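Local coordinates for PGRP-Hd - Peptidoglycan recognition protein homologue (Alvinella pompejana, PDB 3EP1) that probably binds bacterial peptidoglycan as part of the innate immune defence of a heat-tolerant deep-sea worm, at residues Asp3-Arg8 against Ser133-Cys138; Ala149-Thr154 against Asp164-Cys169. One frame throughout, in Å; residues are numbered along the deposited sequence.

Contact 1. Residues Asp3-Arg8 against Ser133-Cys138; sequences DSIVPR and SKLIIC
Lys134 reaches from its helix toward the backbone of Asp3, while the next residue, Leu135, meets Ile5 through methyl groups. The lysine can be followed outward. Its CB points toward the N-terminal loop, and CG, set anti to the backbone N (chi1 -180°), continues the line away from the helix axis. None of its carbons touches 3-8; the side chain packs instead on Ile90 and on Ile137 of the second subunit. A bend at the CG-CD bond (chi3 61°) then turns the chain, and Lys134 NZ at the tip comes to 4.2 Å from Asp3 O. That is too long for a hydrogen bond, yet the Asp3 carbonyl points roughly at the ammonium group, so a modest electrostatic attraction is plausible. The Asp3 carboxylate makes a weak hydrogen bond through OD1 to Ser147 OG of the second subunit; its OD2 stays 6.5 Å from Lys134 NZ, a distant opposite charge and not a salt bridge.

The second touch is apolar: Ile5 CD1 lies 4.3 Å from Leu135 CD1. The Ile5 CA-CB bond heads for the helix and its ethyl branch carries the methyl on; Leu135 starts off more obliquely, and its branched end makes up the distance. It is a light contact.

The dimer thickens it. Cys138 forms a disulfide with Cys138 of the second subunit, and Ile5 makes backbone hydrogen bonds to that subunit. Within the chain, Ile5 also rests on Ile90, Leu135 touches Trp96, and Val6 pairs by backbone bonds with Ile90 and Glu92. The extended N-terminal arm thus runs beside the edge strand 90-92, with helix 126-141 across from it and the subunit interface close by.

Contact 2. Residues Ala149-Thr154 against Asp164-Cys169; sequences ARLRTT and DMLDRC
Leu166 CD1 fits between Leu151 CD2 and Thr153 CG2, while Leu166 CD2 touches Leu151 alone of the two, and van der Waals packing is all that joins the two segments directly. Leu151 CD2 touches both tips, at 3.9 Å from Leu166 CD1 and 4.0 Å from Leu166 CD2, so it sits over the fork of that leucine. On its other flank, Leu166 CD1 meets Thr153 CG2 at 4.0 Å. Both side chains from the strand side meet Leu166 at about a right angle, methyls against methyls. Leu151 gets there with CG anti to its backbone nitrogen (chi1 -172°).

Polar bonding fixes the threonine. At chi1 -165° the Thr153 methyl is tucked between backbone N and carbonyl carbon, a less roomy setting, but OG1 is thereby turned to Ser158 OG and Leu31 O, hydrogen bonding with both. One side chain therefore gives its methyl to the leucine and its hydroxyl to the chain around it.

A covalent link lies at the margin: Cys169, just past the helix residue Leu166, is tied to Cys173 by a disulfide.

Strand 149-152 is one of the two outermost strands of the mixed sheet within this chain, parallel to 26-33, whose Ile29 and Leu31 support Leu151. Helix 160-167 lies against it, and Leu172 from the disulfide-closed C-terminal loop packs on Leu166 as well.

Overall arrangement
From the N terminus, contact 1 comes first and spans most of the chain: residues 3-8 return to 133-138 only after strands 26-33, 82-84, 90-92 and 110-115 and helix 59-72 have been built. Contact 2 opens after it has closed, and closes a nine-residue, mostly helical connection, bringing helix 160-167 back against strand 149-152. The two follow in series, neither nested nor crossed. Their centres are 20 Å apart, but helix 126-141 bridges them: Ile136 CD1 lies 4.3 Å from Leu151 CD1. Contact 1 ties the N-terminal arm to helix 126-141, and contact 2 ties helix 160-167 to strand 149-152.

Contact 1. Residues Asp3-Arg8 against Ser133-Cys138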
loop_
_atom_site.group_PDB
_atom_site.type_symbol
_atom_site.label_atom_id
_atom_site.label_comp_id
_atom_site.label_asym_id
_atom_site.label_seq_id
_atom_site.Cartn_x
_atom_site.Cartn_y
_atom_site.Cartn_z
ATOM N N ASP A 3 2.972 10.194 -1.602
ATOM C CA ASP A 3 3.767 9.997 -2.810
ATOM C C ASP A 3 3.891 8.527 -3.219
ATOM O O ASP A 3 3.914 7.636 -2.374
ATOM C CB ASP A 3 5.149 10.624 -2.620
ATOM C CG ASP A 3 5.068 12.119 -2.357
ATOM O OD1 ASP A 3 4.444 12.824 -3.189
ATOM O OD2 ASP A 3 5.614 12.588 -1.324
ATOM N N SER A 4 3.956 8.272 -4.522
ATOM C CA SER A 4 4.063 6.900 -4.990
ATOM C C SER A 4 5.499 6.406 -4.913
ATOM O O SER A 4 6.430 7.192 -4.739
ATOM C CB SER A 4 3.574 6.777 -6.432
ATOM O OG SER A 4 4.531 7.301 -7.336
ATOM N N ILE A 5 5.662 5.092 -5.017
ATOM C CA ILE A 5 6.976 4.480 -4.999
ATOM C C ILE A 5 7.604 4.888 -6.329
ATOM O O ILE A 5 6.906 4.951 -7.344
ATOM C CB ILE A 5 6.850 2.936 -4.888
ATOM C CG1 ILE A 5 6.382 2.563 -3.471
ATOM C CG2 ILE A 5 8.172 2.260 -5.202
ATOM C CD1 ILE A 5 5.837 1.159 -3.339
ATOM N N VAL A 6 8.897 5.195 -6.329
ATOM C CA VAL A 6 9.565 5.593 -7.569
ATOM C C VAL A 6 9.839 4.366 -8.455
ATOM O O VAL A 6 10.622 3.491 -8.099
ATOM C CB VAL A 6 10.890 6.328 -7.283
ATOM C CG1 VAL A 6 11.558 6.703 -8.586
ATOM C CG2 VAL A 6 10.631 7.580 -6.456
ATOM N N PRO A 7 9.199 4.304 -9.635
ATOM C CA PRO A 7 9.358 3.191 -10.577
ATOM C C PRO A 7 10.752 3.104 -11.189
ATOM O O PRO A 7 11.481 4.094 -11.233
ATOM C CB PRO A 7 8.282 3.480 -11.614
ATOM C CG PRO A 7 8.339 4.975 -11.699
ATOM C CD PRO A 7 8.411 5.391 -10.245
ATOM N N ARG A 8 11.101 1.905 -11.659
ATOM C CA ARG A 8 12.400 1.631 -12.276
ATOM C C ARG A 8 12.770 2.669 -13.327
ATOM O O ARG A 8 13.880 3.197 -13.331
ATOM C CB ARG A 8 12.400 0.256 -12.952
ATOM C CG ARG A 8 12.288 -0.933 -12.022
ATOM C CD ARG A 8 12.192 -2.231 -12.817
ATOM N NE ARG A 8 13.420 -2.530 -13.553
ATOM C CZ ARG A 8 14.506 -3.069 -13.010
ATOM N NH1 ARG A 8 14.522 -3.373 -11.721
ATOM N NH2 ARG A 8 15.575 -3.311 -13.754
ATOM N N SER A 133 7.913 1.605 7.249
ATOM C CA SER A 133 6.658 1.156 7.833
ATOM C C SER A 133 5.552 1.098 6.785
ATOM O O SER A 133 4.808 0.119 6.714
ATOM C CB SER A 133 6.241 2.091 8.962
ATOM O OG SER A 133 5.081 1.597 9.604
ATOM N N LYS A 134 5.453 2.143 5.967
ATOM C CA LYS A 134 4.430 2.200 4.925
ATOM C C LYS A 134 4.584 1.076 3.901
ATOM O O LYS A 134 3.608 0.428 3.540
ATOM C CB LYS A 134 4.476 3.554 4.206
ATOM C CG LYS A 134 3.431 3.721 3.095
ATOM C CD LYS A 134 3.487 5.126 2.471
ATOM C CE LYS A 134 4.850 5.380 1.840
ATOM N NZ LYS A 134 5.109 6.815 1.570
ATOM N N LEU A 135 5.810 0.855 3.433
ATOM C CA LEU A 135 6.066 -0.186 2.444
ATOM C C LEU A 135 5.538 -1.551 2.900
ATOM O O LEU A 135 4.882 -2.271 2.155
ATOM C CB LEU A 135 7.569 -0.274 2.166
ATOM C CG LEU A 135 8.036 -1.404 1.244
ATOM C CD1 LEU A 135 7.443 -1.215 -0.135
ATOM C CD2 LEU A 135 9.545 -1.423 1.165
ATOM N N ILE A 136 5.833 -1.903 4.137
ATOM C CA ILE A 136 5.405 -3.179 4.681
ATOM C C ILE A 136 3.884 -3.264 4.806
ATOM O O ILE A 136 3.252 -4.209 4.338
ATOM C CB ILE A 136 6.043 -3.393 6.056
ATOM C CG1 ILE A 136 7.575 -3.345 5.914
ATOM C CG2 ILE A 136 5.534 -4.707 6.663
ATOM C CD1 ILE A 136 8.342 -3.287 7.227
ATOM N N ILE A 137 3.298 -2.256 5.433
ATOM C CA ILE A 137 1.865 -2.241 5.617
ATOM C C ILE A 137 1.145 -2.296 4.266
ATOM O O ILE A 137 0.153 -3.016 4.111
ATOM C CB ILE A 137 1.456 -1.013 6.460
ATOM C CG1 ILE A 137 2.090 -1.142 7.851
ATOM C CG2 ILE A 137 -0.064 -0.927 6.591
ATOM C CD1 ILE A 137 1.736 -0.031 8.818
ATOM N N CYS A 138 1.656 -1.575 3.273
ATOM C CA CYS A 138 1.018 -1.611 1.966
ATOM C C CYS A 138 1.328 -2.927 1.248
ATOM O O CYS A 138 0.566 -3.375 0.392
ATOM C CB CYS A 138 1.445 -0.406 1.129
ATOM S SG CYS A 138 0.776 1.172 1.772
#

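Contact 2. Residues Ala149-Thr154 against Asp164-Cys169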
loop_
_atom_site.group_PDB
_atom_site.type_symbol
_atom_site.label_atom_id
_atom_site.label_comp_id
_atom_site.label_asym_id
_atom_site.label_seq_id
_atom_site.Cartn_x
_atom_site.Cartn_y
_atom_site.Cartn_z
ATOM N N ALA A 149 4.861 -11.288 8.618
ATOM C CA ALA A 149 6.226 -11.120 8.112
ATOM C C ALA A 149 7.156 -10.466 9.122
ATOM O O ALA A 149 6.838 -9.424 9.684
ATOM C CB ALA A 149 6.203 -10.298 6.816
ATOM N N ARG A 150 8.312 -11.079 9.351
ATOM C CA ARG A 150 9.275 -10.530 10.296
ATOM C C ARG A 150 10.371 -9.712 9.610
ATOM O O ARG A 150 10.929 -10.122 8.589
ATOM C CB ARG A 150 9.927 -11.653 11.110
ATOM C CG ARG A 150 8.964 -12.437 11.980
ATOM C CD ARG A 150 9.667 -13.550 12.745
ATOM N NE ARG A 150 10.608 -13.053 13.752
ATOM C CZ ARG A 150 11.295 -13.838 14.580
ATOM N NH1 ARG A 150 11.143 -15.159 14.522
ATOM N NH2 ARG A 150 12.138 -13.313 15.464
ATOM N N LEU A 151 10.670 -8.552 10.181
ATOM C CA LEU A 151 11.717 -7.687 9.661
ATOM C C LEU A 151 13.018 -8.224 10.265
ATOM O O LEU A 151 13.280 -8.050 11.464
ATOM C CB LEU A 151 11.467 -6.252 10.112
ATOM C CG LEU A 151 12.340 -5.153 9.512
ATOM C CD1 LEU A 151 12.151 -5.113 8.016
ATOM C CD2 LEU A 151 11.968 -3.817 10.122
ATOM N N ARG A 152 13.818 -8.885 9.433
ATOM C CA ARG A 152 15.071 -9.489 9.867
ATOM C C ARG A 152 16.336 -8.721 9.472
ATOM O O ARG A 152 16.440 -8.217 8.360
ATOM C CB ARG A 152 15.186 -10.902 9.292
ATOM C CG ARG A 152 14.081 -11.869 9.669
ATOM C CD ARG A 152 14.376 -13.232 9.022
ATOM N NE ARG A 152 13.536 -14.316 9.517
ATOM C CZ ARG A 152 13.406 -14.631 10.803
ATOM N NH1 ARG A 152 14.059 -13.938 11.727
ATOM N NH2 ARG A 152 12.634 -15.648 11.165
ATOM N N THR A 153 17.299 -8.664 10.390
ATOM C CA THR A 153 18.585 -8.014 10.144
ATOM C C THR A 153 19.584 -8.243 11.287
ATOM O O THR A 153 19.263 -8.875 12.290
ATOM C CB THR A 153 18.430 -6.488 9.921
ATOM O OG1 THR A 153 19.636 -5.969 9.342
ATOM C CG2 THR A 153 18.163 -5.770 11.237
ATOM N N THR A 154 20.799 -7.733 11.106
ATOM C CA THR A 154 21.876 -7.830 12.091
ATOM C C THR A 154 22.709 -6.555 11.956
ATOM O O THR A 154 22.552 -5.809 10.989
ATOM C CB THR A 154 22.805 -9.048 11.834
ATOM O OG1 THR A 154 23.452 -8.903 10.569
ATOM C CG2 THR A 154 22.020 -10.342 11.841
ATOM N N ASP A 164 20.015 -1.954 16.785
ATOM C CA ASP A 164 19.699 -1.609 18.168
ATOM C C ASP A 164 18.272 -1.118 18.318
ATOM O O ASP A 164 17.573 -1.496 19.254
ATOM C CB ASP A 164 20.642 -0.514 18.676
ATOM C CG ASP A 164 22.032 -1.029 18.975
ATOM O OD1 ASP A 164 22.941 -0.189 19.155
ATOM O OD2 ASP A 164 22.216 -2.261 19.038
ATOM N N MET A 165 17.856 -0.270 17.384
ATOM C CA MET A 165 16.523 0.322 17.389
ATOM C C MET A 165 15.360 -0.647 17.187
ATOM O O MET A 165 14.325 -0.529 17.852
ATOM C CB MET A 165 16.452 1.409 16.324
ATOM C CG MET A 165 15.093 2.045 16.228
ATOM S SD MET A 165 15.029 3.187 14.873
ATOM C CE MET A 165 14.441 2.080 13.569
ATOM N N LEU A 166 15.507 -1.584 16.256
ATOM C CA LEU A 166 14.441 -2.554 16.006
ATOM C C LEU A 166 14.404 -3.550 17.155
ATOM O O LEU A 166 13.341 -4.022 17.557
ATOM C CB LEU A 166 14.691 -3.308 14.703
ATOM C CG LEU A 166 14.809 -2.432 13.465
ATOM C CD1 LEU A 166 15.218 -3.289 12.292
ATOM C CD2 LEU A 166 13.480 -1.734 13.207
ATOM N N ASP A 167 15.582 -3.853 17.683
ATOM C CA ASP A 167 15.706 -4.801 18.776
ATOM C C ASP A 167 14.998 -4.384 20.063
ATOM O O ASP A 167 14.528 -5.241 20.813
ATOM C CB ASP A 167 17.185 -5.058 19.071
ATOM C CG ASP A 167 17.389 -6.203 20.033
ATOM O OD1 ASP A 167 17.061 -6.055 21.225
ATOM O OD2 ASP A 167 17.869 -7.262 19.589
ATOM N N ARG A 168 14.925 -3.086 20.339
ATOM C CA ARG A 168 14.264 -2.649 21.569
ATOM C C ARG A 168 12.798 -2.312 21.359
ATOM O O ARG A 168 12.076 -2.028 22.321
ATOM C CB ARG A 168 14.988 -1.450 22.198
ATOM C CG ARG A 168 15.081 -0.240 21.314
ATOM C CD ARG A 168 15.633 0.937 22.091
ATOM N NE ARG A 168 15.885 2.077 21.219
ATOM C CZ ARG A 168 16.959 2.203 20.448
ATOM N NH1 ARG A 168 17.893 1.262 20.440
ATOM N NH2 ARG A 168 17.086 3.258 19.666
ATOM N N CYS A 169 12.367 -2.336 20.103
ATOM C CA CYS A 169 10.979 -2.065 19.760
ATOM C C CYS A 169 10.340 -3.255 19.078
ATOM O O CYS A 169 9.256 -3.121 18.526
ATOM C CB CYS A 169 10.859 -0.866 18.824
ATOM S SG CYS A 169 11.025 0.718 19.672
#